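PDB 5JK0: tyrosine recombinase XerH from Helicobacter pylori, which cuts and rejoins DNA at specific recombination sites as a tyrosine recombinase and takes part in chromosome segregation. Local coordinates for residues D[25-30]-D[74-79]; D[111-116]-D[131-136]; D[187-192]-D[200-205]. One frame throughout, in Å; residues are numbered along the deposited sequence.

Contact 1: residues D[25-30]-D[74-79]; sequences RYKCTS and NTYALP. With nucleotides of chain G.
Lys-27 lies across the ring of Tyr-76, and both side chains end at the same DNA phosphate. The lysine CB points toward segment 74-79. CG stands beside the backbone N, and the chain bends again at chi2 (-55°) and chi3 (-67°), which carries CE over the ring. CE sits 4.0 Å from the centroid of the Tyr-76 ring, a CH-pi contact over one face that is offset toward the rim. The two side chains cross at about a right angle. NZ then donates a hydrogen bond of 2.7 Å to OP2 of DT19 of chain G. Tyr-76 OH lies very close to the same OP2. Both residues belong to the all-helical, SAM-like N-terminal domain of the phage integrase family, where helices 12-30 and 74-93 meet beside the DNA. Segment 74-79 also reads bases. Thr-75 OG1 donates to O4 of DT20 of chain G at 2.8 Å. Asn-74 ND2 reaches O4 of DT21 of chain G at 3.2 Å in a nearly straight bond (173°), and its OD1 bonds N6 of an adenine. Asn-74 ND2 is also hydrogen-bonded to Leu-71 O.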
loop_
_atom_site.group_PDB
_atom_site.type_symbol
_atom_site.label_atom_id
_atom_site.label_comp_id
_atom_site.label_asym_id
_atom_site.label_seq_id
_atom_site.Cartn_x
_atom_site.Cartn_y
_atom_site.Cartn_z
ATOM N N ARG D 25 -11.403 18.062 -28.155
ATOM C CA ARG D 25 -11.602 17.605 -29.525
ATOM C C ARG D 25 -10.716 16.400 -29.809
ATOM O O ARG D 25 -11.119 15.473 -30.512
ATOM C CB ARG D 25 -11.307 18.718 -30.533
ATOM C CG ARG D 25 -11.693 18.351 -31.962
ATOM C CD ARG D 25 -11.201 19.373 -32.970
ATOM N NE ARG D 25 -11.752 19.128 -34.301
ATOM C CZ ARG D 25 -11.235 18.278 -35.183
ATOM N NH1 ARG D 25 -11.806 18.122 -36.370
ATOM N NH2 ARG D 25 -10.149 17.582 -34.879
ATOM N N TYR D 26 -9.507 16.423 -29.259
ATOM C CA TYR D 26 -8.575 15.313 -29.410
ATOM C C TYR D 26 -9.117 14.048 -28.757
ATOM O O TYR D 26 -8.991 12.953 -29.305
ATOM C CB TYR D 26 -7.212 15.664 -28.814
ATOM C CG TYR D 26 -6.349 14.453 -28.538
ATOM C CD1 TYR D 26 -5.775 13.735 -29.579
ATOM C CD2 TYR D 26 -6.110 14.028 -27.238
ATOM C CE1 TYR D 26 -4.989 12.626 -29.333
ATOM C CE2 TYR D 26 -5.324 12.921 -26.982
ATOM C CZ TYR D 26 -4.766 12.225 -28.033
ATOM O OH TYR D 26 -3.982 11.122 -27.785
ATOM N N LYS D 27 -9.719 14.207 -27.582
ATOM C CA LYS D 27 -10.286 13.074 -26.862
ATOM C C LYS D 27 -11.463 12.480 -27.626
ATOM O O LYS D 27 -11.667 11.270 -27.614
ATOM C CB LYS D 27 -10.723 13.490 -25.456
ATOM C CG LYS D 27 -9.601 14.058 -24.600
ATOM C CD LYS D 27 -8.426 13.098 -24.499
ATOM C CE LYS D 27 -8.792 11.844 -23.722
ATOM N NZ LYS D 27 -7.627 10.927 -23.571
ATOM N N CYS D 28 -12.226 13.333 -28.302
ATOM C CA CYS D 28 -13.369 12.875 -29.086
ATOM C C CYS D 28 -12.938 11.973 -30.240
ATOM O O CYS D 28 -13.679 11.079 -30.647
ATOM C CB CYS D 28 -14.164 14.065 -29.626
ATOM S SG CYS D 28 -15.204 14.887 -28.399
ATOM N N THR D 29 -11.738 12.209 -30.758
ATOM C CA THR D 29 -11.229 11.430 -31.881
ATOM C C THR D 29 -10.400 10.234 -31.420
ATOM O O THR D 29 -10.232 9.265 -32.162
ATOM C CB THR D 29 -10.373 12.299 -32.825
ATOM O OG1 THR D 29 -9.236 12.807 -32.115
ATOM C CG2 THR D 29 -11.191 13.463 -33.364
ATOM N N SER D 30 -9.887 10.300 -30.195
ATOM C CA SER D 30 -9.026 9.243 -29.673
ATOM C C SER D 30 -9.796 8.227 -28.831
ATOM O O SER D 30 -9.487 7.036 -28.854
ATOM C CB SER D 30 -7.884 9.844 -28.850
ATOM O OG SER D 30 -8.379 10.566 -27.736
ATOM N N ASN D 74 -17.511 12.339 -21.196
ATOM C CA ASN D 74 -18.111 12.845 -19.962
ATOM C C ASN D 74 -17.121 12.910 -18.802
ATOM O O ASN D 74 -17.278 13.715 -17.882
ATOM C CB ASN D 74 -19.315 11.986 -19.562
ATOM C CG ASN D 74 -18.924 10.780 -18.727
ATOM O OD1 ASN D 74 -18.927 10.837 -17.496
ATOM N ND2 ASN D 74 -18.588 9.679 -19.392
ATOM N N THR D 75 -16.100 12.061 -18.855
ATOM C CA THR D 75 -15.111 11.979 -17.787
ATOM C C THR D 75 -14.188 13.198 -17.783
ATOM O O THR D 75 -13.660 13.586 -16.740
ATOM C CB THR D 75 -14.266 10.693 -17.917
ATOM O OG1 THR D 75 -15.136 9.564 -18.070
ATOM C CG2 THR D 75 -13.393 10.486 -16.686
ATOM N N TYR D 76 -14.014 13.811 -18.949
ATOM C CA TYR D 76 -13.071 14.916 -19.095
ATOM C C TYR D 76 -13.744 16.284 -19.185
ATOM O O TYR D 76 -13.176 17.288 -18.755
ATOM C CB TYR D 76 -12.198 14.698 -20.332
ATOM C CG TYR D 76 -11.256 13.521 -20.216
ATOM C CD1 TYR D 76 -9.993 13.672 -19.658
ATOM C CD2 TYR D 76 -11.629 12.260 -20.664
ATOM C CE1 TYR D 76 -9.127 12.601 -19.548
ATOM C CE2 TYR D 76 -10.768 11.182 -20.559
ATOM C CZ TYR D 76 -9.519 11.359 -20.000
ATOM O OH TYR D 76 -8.658 10.290 -19.891
ATOM N N ALA D 77 -14.952 16.319 -19.740
ATOM C CA ALA D 77 -15.625 17.578 -20.054
ATOM C C ALA D 77 -15.912 18.440 -18.824
ATOM O O ALA D 77 -15.360 19.532 -18.681
ATOM C CB ALA D 77 -16.921 17.301 -20.805
ATOM N N LEU D 78 -16.777 17.946 -17.944
ATOM C CA LEU D 78 -17.221 18.717 -16.783
ATOM C C LEU D 78 -16.092 19.164 -15.836
ATOM O O LEU D 78 -16.064 20.330 -15.443
ATOM C CB LEU D 78 -18.273 17.926 -15.995
ATOM C CG LEU D 78 -18.853 18.602 -14.749
ATOM C CD1 LEU D 78 -20.372 18.548 -14.763
ATOM C CD2 LEU D 78 -18.311 17.954 -13.484
ATOM N N PRO D 79 -15.164 18.256 -15.462
ATOM C CA PRO D 79 -14.130 18.710 -14.521
ATOM C C PRO D 79 -13.256 19.850 -15.051
ATOM O O PRO D 79 -12.831 20.702 -14.270
ATOM C CB PRO D 79 -13.284 17.452 -14.298
ATOM C CG PRO D 79 -14.202 16.326 -14.592
ATOM C CD PRO D 79 -15.053 16.808 -15.723
ATOM P P DT G 19 -7.084 7.726 -21.843
ATOM O OP1 DT G 19 -5.717 7.773 -22.405
ATOM O OP2 DT G 19 -7.905 8.958 -21.790
ATOM O "O5'" DT G 19 -7.935 6.620 -22.627
ATOM C "C5'" DT G 19 -7.409 5.302 -22.782
ATOM C "C4'" DT G 19 -8.474 4.248 -22.515
ATOM O "O4'" DT G 19 -8.704 4.132 -21.087
ATOM C "C3'" DT G 19 -9.842 4.519 -23.152
ATOM O "O3'" DT G 19 -10.296 3.359 -23.836
ATOM C "C2'" DT G 19 -10.736 4.852 -21.957
ATOM C "C1'" DT G 19 -10.086 4.034 -20.854
ATOM N N1 DT G 19 -10.373 4.541 -19.483
ATOM C C2 DT G 19 -10.969 3.706 -18.566
ATOM O O2 DT G 19 -11.281 2.554 -18.816
ATOM N N3 DT G 19 -11.187 4.267 -17.337
ATOM C C4 DT G 19 -10.877 5.555 -16.940
ATOM O O4 DT G 19 -11.113 5.968 -15.809
ATOM C C5 DT G 19 -10.254 6.379 -17.949
ATOM C C7 DT G 19 -9.871 7.795 -17.634
ATOM C C6 DT G 19 -10.034 5.839 -19.157
ATOM P P DT G 21 -17.698 0.795 -23.541
ATOM O OP1 DT G 21 -18.041 -0.443 -24.272
ATOM O OP2 DT G 21 -17.873 2.104 -24.208
ATOM O "O5'" DT G 21 -18.520 0.818 -22.167
ATOM C "C5'" DT G 21 -18.408 -0.278 -21.264
ATOM C "C4'" DT G 21 -19.007 0.062 -19.911
ATOM O "O4'" DT G 21 -18.333 1.199 -19.351
ATOM C "C3'" DT G 21 -20.475 0.461 -19.933
ATOM O "O3'" DT G 21 -21.296 -0.678 -19.698
ATOM C "C2'" DT G 21 -20.601 1.485 -18.791
ATOM C "C1'" DT G 21 -19.156 1.732 -18.348
ATOM N N1 DT G 21 -18.834 3.174 -18.165
ATOM C C2 DT G 21 -18.922 3.724 -16.909
ATOM O O2 DT G 21 -19.242 3.085 -15.923
ATOM N N3 DT G 21 -18.615 5.056 -16.844
ATOM C C4 DT G 21 -18.240 5.878 -17.889
ATOM O O4 DT G 21 -17.983 7.068 -17.729
ATOM C C5 DT G 21 -18.170 5.240 -19.183
ATOM C C7 DT G 21 -17.775 6.031 -20.393
ATOM C C6 DT G 21 -18.470 3.934 -19.258
ATOM P P DT G 20 -11.541 3.451 -24.847
ATOM O OP1 DT G 20 -11.290 2.486 -25.941
ATOM O OP2 DT G 20 -11.770 4.878 -25.161
ATOM O "O5'" DT G 20 -12.781 2.935 -23.978
ATOM C "C5'" DT G 20 -12.799 1.597 -23.497
ATOM C "C4'" DT G 20 -13.928 1.391 -22.501
ATOM O "O4'" DT G 20 -13.678 2.172 -21.312
ATOM C "C3'" DT G 20 -15.321 1.802 -22.997
ATOM O "O3'" DT G 20 -16.168 0.657 -23.065
ATOM C "C2'" DT G 20 -15.817 2.820 -21.954
ATOM C "C1'" DT G 20 -14.911 2.548 -20.764
ATOM N N1 DT G 20 -14.699 3.738 -19.888
ATOM C C2 DT G 20 -15.117 3.690 -18.579
ATOM O O2 DT G 20 -15.657 2.716 -18.085
ATOM N N3 DT G 20 -14.876 4.830 -17.858
ATOM C C4 DT G 20 -14.274 5.991 -18.310
ATOM O O4 DT G 20 -14.102 6.966 -17.584
ATOM C C5 DT G 20 -13.860 5.976 -19.693
ATOM C C7 DT G 20 -13.196 7.179 -20.295
ATOM C C6 DT G 20 -14.090 4.862 -20.407
#

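Contact 2: residues D[111-116]-D[131-136]; sequences AEFLSV and IALLGL
This is a small apolar contact between two helices, in which Leu-133 of helix 123-143 meets Phe-113 and Leu-114 of helix 107-117. It lies in the core-binding region, and it rests on side-chain packing alone. The two segments bury 108 Å² between them, and Leu-133 accounts for more than half of it. One methyl does most of the touching. Leu-133 CD1 is 3.7 Å from Leu-114 CD2, the two leucines reaching toward each other tip to tip. The same CD1 is 3.8 Å from Phe-113 CD2 and lies at the edge of the phenyl ring, near its plane. The second methyl, CD2, stands farther off, 4.2 Å from Phe-113 CE2. The two contacts come from different first torsions on helix 107-117. Phe-113 has CG opposite the backbone N (chi1 161°), whereas Leu-114 has CG beside it (chi1 -74°). Their side chains therefore leave neighbouring positions by different routes and converge on one methyl. Helix 74-93 adds to the packing: Phe-83 meets the Phe-113 ring edge-to-face, and Leu-80 packs on Leu-133. Nearby on helix 107-117, Glu-112 forms a salt bridge with Arg-25 of the second subunit. The contact joins two consecutive helices of the helical core-binding domain, which tyrosine recombinases use to hold DNA together with their catalytic domain.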
loop_
_atom_site.group_PDB
_atom_site.type_symbol
_atom_site.label_atom_id
_atom_site.label_comp_id
_atom_site.label_asym_id
_atom_site.label_seq_id
_atom_site.Cartn_x
_atom_site.Cartn_y
_atom_site.Cartn_z
ATOM N N ALA D 111 -4.091 21.611 -6.751
ATOM C CA ALA D 111 -4.408 20.945 -5.490
ATOM C C ALA D 111 -5.496 21.699 -4.732
ATOM O O ALA D 111 -6.382 21.089 -4.131
ATOM C CB ALA D 111 -3.160 20.810 -4.632
ATOM N N GLU D 112 -5.426 23.026 -4.770
ATOM C CA GLU D 112 -6.420 23.865 -4.109
ATOM C C GLU D 112 -7.769 23.775 -4.816
ATOM O O GLU D 112 -8.816 23.757 -4.169
ATOM C CB GLU D 112 -5.948 25.320 -4.051
ATOM C CG GLU D 112 -4.743 25.541 -3.149
ATOM C CD GLU D 112 -4.369 27.006 -3.015
ATOM O OE1 GLU D 112 -4.988 27.848 -3.700
ATOM O OE2 GLU D 112 -3.457 27.315 -2.220
ATOM N N PHE D 113 -7.735 23.718 -6.144
ATOM C CA PHE D 113 -8.950 23.549 -6.934
ATOM C C PHE D 113 -9.652 22.243 -6.583
ATOM O O PHE D 113 -10.873 22.203 -6.443
ATOM C CB PHE D 113 -8.631 23.586 -8.431
ATOM C CG PHE D 113 -9.703 22.976 -9.296
ATOM C CD1 PHE D 113 -10.908 23.630 -9.497
ATOM C CD2 PHE D 113 -9.502 21.751 -9.913
ATOM C CE1 PHE D 113 -11.894 23.071 -10.292
ATOM C CE2 PHE D 113 -10.483 21.187 -10.708
ATOM C CZ PHE D 113 -11.680 21.848 -10.898
ATOM N N LEU D 114 -8.869 21.178 -6.440
ATOM C CA LEU D 114 -9.409 19.863 -6.110
ATOM C C LEU D 114 -10.072 19.846 -4.736
ATOM O O LEU D 114 -11.157 19.292 -4.572
ATOM C CB LEU D 114 -8.309 18.802 -6.169
ATOM C CG LEU D 114 -7.831 18.388 -7.561
ATOM C CD1 LEU D 114 -6.689 17.387 -7.458
ATOM C CD2 LEU D 114 -8.982 17.808 -8.368
ATOM N N SER D 115 -9.418 20.454 -3.752
ATOM C CA SER D 115 -9.938 20.473 -2.388
ATOM C C SER D 115 -11.287 21.183 -2.303
ATOM O O SER D 115 -12.183 20.748 -1.582
ATOM C CB SER D 115 -8.937 21.144 -1.446
ATOM O OG SER D 115 -8.751 22.506 -1.793
ATOM N N VAL D 116 -11.425 22.276 -3.045
ATOM C CA VAL D 116 -12.652 23.064 -3.024
ATOM C C VAL D 116 -13.785 22.401 -3.806
ATOM O O VAL D 116 -14.894 22.245 -3.293
ATOM C CB VAL D 116 -12.416 24.479 -3.594
ATOM C CG1 VAL D 116 -13.738 25.214 -3.774
ATOM C CG2 VAL D 116 -11.477 25.269 -2.690
ATOM N N ILE D 131 -7.343 12.720 -12.860
ATOM C CA ILE D 131 -6.985 12.158 -14.160
ATOM C C ILE D 131 -7.276 13.148 -15.289
ATOM O O ILE D 131 -6.501 13.270 -16.240
ATOM C CB ILE D 131 -7.741 10.837 -14.422
ATOM C CG1 ILE D 131 -7.283 9.758 -13.439
ATOM C CG2 ILE D 131 -7.532 10.361 -15.852
ATOM C CD1 ILE D 131 -8.055 8.463 -13.556
ATOM N N ALA D 132 -8.390 13.865 -15.168
ATOM C CA ALA D 132 -8.775 14.860 -16.164
ATOM C C ALA D 132 -7.768 16.004 -16.221
ATOM O O ALA D 132 -7.331 16.406 -17.301
ATOM C CB ALA D 132 -10.167 15.393 -15.869
ATOM N N LEU D 133 -7.402 16.519 -15.050
ATOM C CA LEU D 133 -6.437 17.612 -14.953
ATOM C C LEU D 133 -5.067 17.199 -15.480
ATOM O O LEU D 133 -4.402 17.971 -16.173
ATOM C CB LEU D 133 -6.315 18.094 -13.504
ATOM C CG LEU D 133 -7.508 18.853 -12.917
ATOM C CD1 LEU D 133 -7.315 19.076 -11.424
ATOM C CD2 LEU D 133 -7.711 20.180 -13.634
ATOM N N LEU D 134 -4.650 15.982 -15.145
ATOM C CA LEU D 134 -3.366 15.461 -15.600
ATOM C C LEU D 134 -3.324 15.346 -17.119
ATOM O O LEU D 134 -2.306 15.637 -17.742
ATOM C CB LEU D 134 -3.081 14.096 -14.966
ATOM C CG LEU D 134 -2.753 14.082 -13.471
ATOM C CD1 LEU D 134 -2.529 12.658 -12.986
ATOM C CD2 LEU D 134 -1.538 14.950 -13.177
ATOM N N GLY D 135 -4.438 14.921 -17.707
ATOM C CA GLY D 135 -4.526 14.757 -19.147
ATOM C C GLY D 135 -4.430 16.067 -19.904
ATOM O O GLY D 135 -3.800 16.138 -20.960
ATOM N N LEU D 136 -5.055 17.110 -19.364
ATOM C CA LEU D 136 -5.072 18.414 -20.018
ATOM C C LEU D 136 -3.676 19.016 -20.133
ATOM O O LEU D 136 -3.261 19.437 -21.211
ATOM C CB LEU D 136 -5.987 19.381 -19.263
ATOM C CG LEU D 136 -6.009 20.819 -19.788
ATOM C CD1 LEU D 136 -6.511 20.867 -21.227
ATOM C CD2 LEU D 136 -6.854 21.716 -18.893
#

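Contact 3: residues D[187-192]-D[200-205]; sequences SIDKIE and RNRLLI. With nucleotides of chain H.
Arg-202 and Asp-189 form a salt bridge between the two helices, with Arg-202 NH2 donating to Asp-189 OD1 at 2.9 Å. The bond is bent, with an N-H...O angle of 137°. NH2 meets OD1 from above the carboxylate plane, 57° out of it, and the carboxylate and guanidinium planes stand 83° apart. Arg-202 CD is also 3.3 Å from Asp-189 OD1. From there a bend at chi3 turns NE and the guanidinium group, and brings NH2 to the carboxylate. The other carboxylate oxygen, OD2, pairs with Lys-206, so two positive groups share this acid and would probably help to keep it ionised. On the same helix, Arg-200 turns to the DNA. Its NH2 donates to OP2 of DG4 of chain H at 2.7 Å, and the bond from NH1 to that oxygen is weak. Asn-201 OD1 accepts from Arg-200 NE at 3.0 Å, in the guanidinium plane. This bond probably steadies the group for the phosphate, while Asn-201 ND2 bonds Tyr-288 OH. Beneath the salt bridge, the aliphatic part of Arg-202 lies obliquely across Ile-188, with CG 3.9 Å from Ile-188 CG2. Deeper in, Ile-188 CD1 touches Ile-205 CG2, also at 3.9 Å. Both isoleucines are buried. The paired helices 178-190 and 198-211 belong to the tyrosine recombinase catalytic domain. Helix 286-300 packs on Ser-187 and Asn-201, helix 255-264 packs on Arg-202 and Leu-203, and helix 215-219 packs on Leu-204.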
loop_
_atom_site.group_PDB
_atom_site.type_symbol
_atom_site.label_atom_id
_atom_site.label_comp_id
_atom_site.label_asym_id
_atom_site.label_seq_id
_atom_site.Cartn_x
_atom_site.Cartn_y
_atom_site.Cartn_z
ATOM N N SER D 187 -40.882 -12.326 -8.904
ATOM C CA SER D 187 -41.422 -10.973 -8.891
ATOM C C SER D 187 -41.491 -10.369 -10.291
ATOM O O SER D 187 -42.284 -9.461 -10.540
ATOM C CB SER D 187 -40.582 -10.080 -7.975
ATOM O OG SER D 187 -40.542 -10.603 -6.659
ATOM N N ILE D 188 -40.660 -10.875 -11.197
ATOM C CA ILE D 188 -40.664 -10.414 -12.581
ATOM C C ILE D 188 -42.016 -10.692 -13.236
ATOM O O ILE D 188 -42.546 -9.860 -13.972
ATOM C CB ILE D 188 -39.545 -11.085 -13.406
ATOM C CG1 ILE D 188 -38.172 -10.719 -12.839
ATOM C CG2 ILE D 188 -39.632 -10.681 -14.870
ATOM C CD1 ILE D 188 -37.012 -11.319 -13.609
ATOM N N ASP D 189 -42.573 -11.864 -12.947
ATOM C CA ASP D 189 -43.851 -12.270 -13.521
ATOM C C ASP D 189 -45.035 -11.812 -12.671
ATOM O O ASP D 189 -46.148 -11.666 -13.174
ATOM C CB ASP D 189 -43.897 -13.790 -13.692
ATOM C CG ASP D 189 -42.767 -14.314 -14.555
ATOM O OD1 ASP D 189 -42.372 -13.615 -15.510
ATOM O OD2 ASP D 189 -42.274 -15.427 -14.276
ATOM N N LYS D 190 -44.789 -11.583 -11.385
ATOM C CA LYS D 190 -45.857 -11.248 -10.449
ATOM C C LYS D 190 -46.184 -9.755 -10.428
ATOM O O LYS D 190 -47.304 -9.366 -10.102
ATOM C CB LYS D 190 -45.488 -11.714 -9.039
ATOM N N ILE D 191 -45.205 -8.924 -10.774
ATOM C CA ILE D 191 -45.389 -7.476 -10.738
ATOM C C ILE D 191 -46.298 -7.012 -11.879
ATOM O O ILE D 191 -46.365 -7.649 -12.933
ATOM C CB ILE D 191 -44.030 -6.735 -10.805
ATOM C CG1 ILE D 191 -44.173 -5.287 -10.330
ATOM C CG2 ILE D 191 -43.433 -6.810 -12.207
ATOM C CD1 ILE D 191 -42.858 -4.549 -10.222
ATOM N N GLU D 192 -47.009 -5.911 -11.655
ATOM C CA GLU D 192 -47.947 -5.386 -12.641
ATOM C C GLU D 192 -47.240 -4.603 -13.743
ATOM O O GLU D 192 -46.472 -3.681 -13.468
ATOM C CB GLU D 192 -48.991 -4.498 -11.960
ATOM N N ARG D 200 -41.876 -7.388 -23.564
ATOM C CA ARG D 200 -40.539 -6.896 -23.875
ATOM C C ARG D 200 -39.653 -6.804 -22.637
ATOM O O ARG D 200 -38.511 -7.264 -22.644
ATOM C CB ARG D 200 -40.627 -5.524 -24.547
ATOM C CG ARG D 200 -39.282 -4.906 -24.888
ATOM C CD ARG D 200 -39.443 -3.444 -25.263
ATOM N NE ARG D 200 -39.958 -2.658 -24.144
ATOM C CZ ARG D 200 -40.380 -1.402 -24.243
ATOM N NH1 ARG D 200 -40.354 -0.782 -25.415
ATOM N NH2 ARG D 200 -40.831 -0.767 -23.169
ATOM N N ASN D 201 -40.184 -6.204 -21.578
ATOM C CA ASN D 201 -39.409 -5.965 -20.367
ATOM C C ASN D 201 -39.076 -7.244 -19.606
ATOM O O ASN D 201 -37.972 -7.387 -19.083
ATOM C CB ASN D 201 -40.149 -4.993 -19.449
ATOM C CG ASN D 201 -40.265 -3.604 -20.047
ATOM O OD1 ASN D 201 -40.015 -3.406 -21.236
ATOM N ND2 ASN D 201 -40.649 -2.634 -19.225
ATOM N N ARG D 202 -40.028 -8.170 -19.542
ATOM C CA ARG D 202 -39.791 -9.439 -18.865
ATOM C C ARG D 202 -38.690 -10.230 -19.561
ATOM O O ARG D 202 -37.799 -10.770 -18.909
ATOM C CB ARG D 202 -41.071 -10.272 -18.795
ATOM C CG ARG D 202 -42.063 -9.795 -17.748
ATOM C CD ARG D 202 -43.025 -10.906 -17.366
ATOM N NE ARG D 202 -43.780 -11.397 -18.514
ATOM C CZ ARG D 202 -44.503 -12.511 -18.508
ATOM N NH1 ARG D 202 -45.163 -12.883 -19.596
ATOM N NH2 ARG D 202 -44.566 -13.256 -17.413
ATOM N N LEU D 203 -38.752 -10.286 -20.888
ATOM C CA LEU D 203 -37.747 -10.998 -21.671
ATOM C C LEU D 203 -36.370 -10.358 -21.517
ATOM O O LEU D 203 -35.363 -11.055 -21.412
ATOM C CB LEU D 203 -38.146 -11.037 -23.148
ATOM C CG LEU D 203 -37.162 -11.717 -24.103
ATOM C CD1 LEU D 203 -36.934 -13.168 -23.706
ATOM C CD2 LEU D 203 -37.653 -11.623 -25.538
ATOM N N LEU D 204 -36.335 -9.029 -21.496
ATOM C CA LEU D 204 -35.082 -8.289 -21.383
ATOM C C LEU D 204 -34.371 -8.562 -20.061
ATOM O O LEU D 204 -33.172 -8.846 -20.037
ATOM C CB LEU D 204 -35.338 -6.787 -21.534
ATOM C CG LEU D 204 -34.140 -5.858 -21.320
ATOM C CD1 LEU D 204 -33.023 -6.183 -22.298
ATOM C CD2 LEU D 204 -34.559 -4.402 -21.448
ATOM N N ILE D 205 -35.117 -8.475 -18.966
ATOM C CA ILE D 205 -34.548 -8.633 -17.631
ATOM C C ILE D 205 -34.139 -10.078 -17.351
ATOM O O ILE D 205 -33.089 -10.323 -16.758
ATOM C CB ILE D 205 -35.539 -8.153 -16.548
ATOM C CG1 ILE D 205 -35.853 -6.669 -16.746
ATOM C CG2 ILE D 205 -34.977 -8.388 -15.155
ATOM C CD1 ILE D 205 -36.741 -6.077 -15.677
ATOM P P DG H 4 -40.996 3.103 -24.061
ATOM O OP1 DG H 4 -40.488 3.630 -25.346
ATOM O OP2 DG H 4 -41.453 1.698 -23.975
ATOM O "O5'" DG H 4 -39.890 3.331 -22.922
ATOM C "C5'" DG H 4 -38.650 3.970 -23.228
ATOM C "C4'" DG H 4 -38.818 5.478 -23.331
ATOM O "O4'" DG H 4 -39.606 5.958 -22.222
ATOM C "C3'" DG H 4 -37.529 6.271 -23.248
ATOM O "O3'" DG H 4 -36.915 6.344 -24.528
ATOM C "C2'" DG H 4 -38.016 7.642 -22.784
ATOM C "C1'" DG H 4 -39.259 7.304 -21.947
ATOM N N9 DG H 4 -39.064 7.454 -20.505
ATOM C C8 DG H 4 -39.287 6.503 -19.537
ATOM N N7 DG H 4 -39.033 6.921 -18.328
ATOM C C5 DG H 4 -38.615 8.234 -18.501
ATOM C C6 DG H 4 -38.205 9.194 -17.545
ATOM O O6 DG H 4 -38.127 9.067 -16.315
ATOM N N1 DG H 4 -37.863 10.405 -18.143
ATOM C C2 DG H 4 -37.910 10.656 -19.493
ATOM N N2 DG H 4 -37.539 11.885 -19.882
ATOM N N3 DG H 4 -38.294 9.766 -20.401
ATOM C C4 DG H 4 -38.630 8.580 -19.836
#

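Overall arrangement
Contacts 1 and 2 are neighbours in the SAM-like N-terminal domain, with centres about 15 Å apart. They touch directly: Pro-79 O is 3.7 Å from Phe-113 CZ, and Tyr-76 CD1 is 3.9 Å from Ala-132 CA. Helix 74-93 thus joins the DNA-facing contact 1 to the apolar contact 2. Contact 3 belongs to the catalytic domain, on the opposite side of the chain's centre. Its centre is about 37 Å from that of contact 1 and 44 Å from that of contact 2. Contacts 1 and 3 both include residues bonded to DNA phosphates, on different strands. The side chain of Ile-205 is about 11 Å from that of Arg-313, a predicted active-site residue.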